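Arylsulfatase (Pseudoalteromonas sp. MB47, PDB 7AJ0) probably hydrolyses sulfate esters of the algal polysaccharide fucoidan, acting as a calcium-binding, exo-acting sulfatase. Local coordinates at residues 268-272 with 273-277. Sequence-based numbering, arbitrary orientation.
Sequences FSKIH and NDNYP
In His272 the ring carbon CG swings opposite the backbone N (chi1 -153°), and Asn275 has CG anti to its carbonyl carbon (chi1 -82°). These torsions aim the imidazole at the carbonyl of Asn273 and turn the Asn275 amide back into the bend. His272 ND1 donates to Asn273 O at 2.9 Å. The bond is nearly straight and lies close to the ring plane, on a lone pair of the carbonyl. It helps to fix the rotation of the ring. The Asn273 amide lies 22° from the ring plane, with OD1 3.3 Å from His272 CE1. With an alanine at His272, Asn273 O would probably lose this donor, and a gap would be likely to open beside Asp60 and Gln183.

Asn275 ND2 reaches back to Ile271 O at 2.8 Å. The N-H points straight, but it meets the oxygen from above the carbonyl plane. ND2 also donates to Asp335, so two acceptors grip this buried amide. Asn275 OD1 sits 3.6 Å from Lys270 CG. The Lys270 chain slants across the Asn275 amide, bends at its last torsion and brings CE to 3.9 Å from Pro277 CA. A water accepts hydrogen bonds from Lys270 NZ and Tyr276 N, each at 3.0 Å. The ammonium also forms a salt bridge with Asp241.

Two cis peptides, before Ile271 and before Asp274, help to shape this irregular turn. It belongs to the sulfatase domain, of the alkaline phosphatase clan, beside the calcium site: His272 touches the metal-site residues Asp60 and Asp61. The turn follows strand 262-267 of the central mixed sheet. His272 and Asn273 touch helix 183-187; Lys270, Asn275 and Pro277 touch helix 290-311.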
ATOM      1  N   PHE A 268      -9.742 -31.746  21.072  1.00 22.99           N
ATOM      2  CA  PHE A 268      -9.636 -32.214  19.700  1.00 23.09           C
ATOM      3  C   PHE A 268      -8.274 -31.859  19.117  1.00 23.18           C
ATOM      4  O   PHE A 268      -7.705 -30.805  19.417  1.00 23.32           O
ATOM      5  CB  PHE A 268     -10.717 -31.584  18.815  1.00 24.97           C
ATOM      6  CG  PHE A 268     -12.117 -31.980  19.167  1.00 22.80           C
ATOM      7  CD1 PHE A 268     -12.689 -33.110  18.614  1.00 23.06           C
ATOM      8  CD2 PHE A 268     -12.875 -31.202  20.023  1.00 22.57           C
ATOM      9  CE1 PHE A 268     -13.982 -33.469  18.924  1.00 23.11           C
ATOM     10  CE2 PHE A 268     -14.170 -31.557  20.337  1.00 22.62           C
ATOM     11  CZ  PHE A 268     -14.724 -32.691  19.784  1.00 22.89           C
ATOM     12  N   SER A 269      -7.753 -32.745  18.267  1.00 23.49           N
ATOM     13  CA  SER A 269      -6.625 -32.364  17.426  1.00 23.60           C
ATOM     14  C   SER A 269      -7.080 -31.437  16.305  1.00 23.33           C
ATOM     15  O   SER A 269      -6.367 -30.497  15.935  1.00 23.26           O
ATOM     16  CB  SER A 269      -5.948 -33.601  16.843  1.00 25.94           C
ATOM     17  OG  SER A 269      -4.941 -33.225  15.917  1.00 24.24           O
ATOM     18  N   LYS A 270      -8.260 -31.687  15.750  1.00 23.24           N
ATOM     19  CA  LYS A 270      -8.818 -30.802  14.737  1.00 25.92           C
ATOM     20  C   LYS A 270      -9.173 -29.455  15.360  1.00 22.64           C
ATOM     21  O   LYS A 270      -9.475 -29.370  16.553  1.00 22.51           O
ATOM     22  CB  LYS A 270     -10.046 -31.445  14.101  1.00 23.10           C
ATOM     23  CG  LYS A 270      -9.715 -32.628  13.211  1.00 23.52           C
ATOM     24  CD  LYS A 270     -10.896 -33.575  13.072  1.00 23.67           C
ATOM     25  CE  LYS A 270     -10.554 -34.741  12.151  1.00 24.14           C
ATOM     26  NZ  LYS A 270      -9.363 -35.509  12.618  1.00 24.44           N
ATOM     27  N   ILE A 271      -9.140 -28.387  14.550  1.00 22.50           N
ATOM     28  CA  ILE A 271      -8.872 -28.430  13.123  1.00 22.69           C
ATOM     29  C   ILE A 271      -7.482 -27.881  12.794  1.00 22.82           C
ATOM     30  O   ILE A 271      -7.304 -27.139  11.827  1.00 22.84           O
ATOM     31  CB  ILE A 271      -9.942 -27.626  12.336  1.00 22.73           C
ATOM     32  CG1 ILE A 271     -10.001 -26.177  12.838  1.00 22.22           C
ATOM     33  CG2 ILE A 271     -11.308 -28.279  12.472  1.00 22.51           C
ATOM     34  CD1 ILE A 271     -10.858 -25.276  11.981  1.00 28.53           C
ATOM     35  N   HIS A 272      -6.499 -28.238  13.613  1.00 22.95           N
ATOM     36  CA  HIS A 272      -5.123 -27.848  13.342  1.00 23.17           C
ATOM     37  C   HIS A 272      -4.629 -28.516  12.063  1.00 23.56           C
ATOM     38  O   HIS A 272      -4.998 -29.649  11.745  1.00 23.75           O
ATOM     39  CB  HIS A 272      -4.221 -28.235  14.513  1.00 23.32           C
ATOM     40  CG  HIS A 272      -3.002 -27.376  14.651  1.00 23.44           C
ATOM     41  ND1 HIS A 272      -1.955 -27.414  13.755  1.00 23.81           N
ATOM     42  CD2 HIS A 272      -2.661 -26.462  15.590  1.00 23.30           C
ATOM     43  CE1 HIS A 272      -1.024 -26.557  14.135  1.00 23.88           C
ATOM     44  NE2 HIS A 272      -1.429 -25.965  15.244  1.00 23.58           N
ATOM     45  N   ASN A 273      -3.789 -27.801  11.322  1.00 23.71           N
ATOM     46  CA  ASN A 273      -3.173 -28.384  10.134  1.00 24.16           C
ATOM     47  C   ASN A 273      -2.106 -29.393  10.547  1.00 24.57           C
ATOM     48  O   ASN A 273      -1.510 -29.285  11.621  1.00 24.55           O
ATOM     49  CB  ASN A 273      -2.553 -27.291   9.264  1.00 28.25           C
ATOM     50  CG  ASN A 273      -1.183 -26.859   9.756  1.00 24.47           C
ATOM     51  OD1 ASN A 273      -1.057 -26.229  10.805  1.00 24.23           O
ATOM     52  ND2 ASN A 273      -0.149 -27.191   8.992  1.00 24.97           N
ATOM     53  N   ASP A 274      -1.870 -30.395   9.698  1.00 24.99           N
ATOM     54  CA  ASP A 274      -2.607 -30.637   8.462  1.00 28.21           C
ATOM     55  C   ASP A 274      -3.788 -31.555   8.759  1.00 24.95           C
ATOM     56  O   ASP A 274      -3.614 -32.623   9.348  1.00 25.15           O
ATOM     57  CB  ASP A 274      -1.683 -31.260   7.415  1.00 25.69           C
ATOM     58  CG  ASP A 274      -0.440 -30.424   7.172  1.00 35.65           C
ATOM     59  OD1 ASP A 274      -0.587 -29.242   6.790  1.00 25.69           O
ATOM     60  OD2 ASP A 274       0.679 -30.937   7.387  1.00 27.72           O
ATOM     61  N   ASN A 275      -4.985 -31.138   8.355  1.00 24.66           N
ATOM     62  CA  ASN A 275      -6.196 -31.866   8.702  1.00 24.53           C
ATOM     63  C   ASN A 275      -6.332 -33.129   7.865  1.00 25.00           C
ATOM     64  O   ASN A 275      -6.265 -33.081   6.633  1.00 25.27           O
ATOM     65  CB  ASN A 275      -7.428 -30.982   8.511  1.00 24.16           C
ATOM     66  CG  ASN A 275      -7.669 -30.068   9.685  1.00 23.70           C
ATOM     67  OD1 ASN A 275      -8.116 -30.509  10.744  1.00 29.34           O
ATOM     68  ND2 ASN A 275      -7.374 -28.786   9.510  1.00 23.51           N
ATOM     69  N   TYR A 276      -6.533 -34.260   8.541  1.00 25.14           N
ATOM     70  CA  TYR A 276      -6.763 -35.551   7.894  1.00 25.60           C
ATOM     71  C   TYR A 276      -7.928 -36.233   8.597  1.00 25.49           C
ATOM     72  O   TYR A 276      -7.735 -36.981   9.565  1.00 25.58           O
ATOM     73  CB  TYR A 276      -5.503 -36.411   7.917  1.00 26.10           C
ATOM     74  CG  TYR A 276      -4.527 -36.028   6.835  1.00 26.42           C
ATOM     75  CD1 TYR A 276      -4.615 -36.588   5.571  1.00 26.87           C
ATOM     76  CD2 TYR A 276      -3.531 -35.091   7.070  1.00 26.31           C
ATOM     77  CE1 TYR A 276      -3.735 -36.237   4.573  1.00 27.22           C
ATOM     78  CE2 TYR A 276      -2.645 -34.731   6.076  1.00 26.65           C
ATOM     79  CZ  TYR A 276      -2.751 -35.307   4.829  1.00 27.11           C
ATOM     80  OH  TYR A 276      -1.871 -34.953   3.835  1.00 27.50           O
ATOM     81  N   PRO A 277      -9.155 -35.989   8.142  1.00 25.34           N
ATOM     82  CA  PRO A 277     -10.314 -36.629   8.771  1.00 25.28           C
ATOM     83  C   PRO A 277     -10.322 -38.131   8.540  1.00 25.82           C
ATOM     84  O   PRO A 277      -9.617 -38.665   7.681  1.00 26.26           O
ATOM     85  CB  PRO A 277     -11.516 -35.961   8.085  1.00 25.12           C
ATOM     86  CG  PRO A 277     -10.974 -34.721   7.455  1.00 24.93           C
ATOM     87  CD  PRO A 277      -9.554 -35.034   7.091  1.00 25.23           C
TER
HETATM   88  O   HOH W   1      -6.874 -34.190  11.555  1.00 32.98           O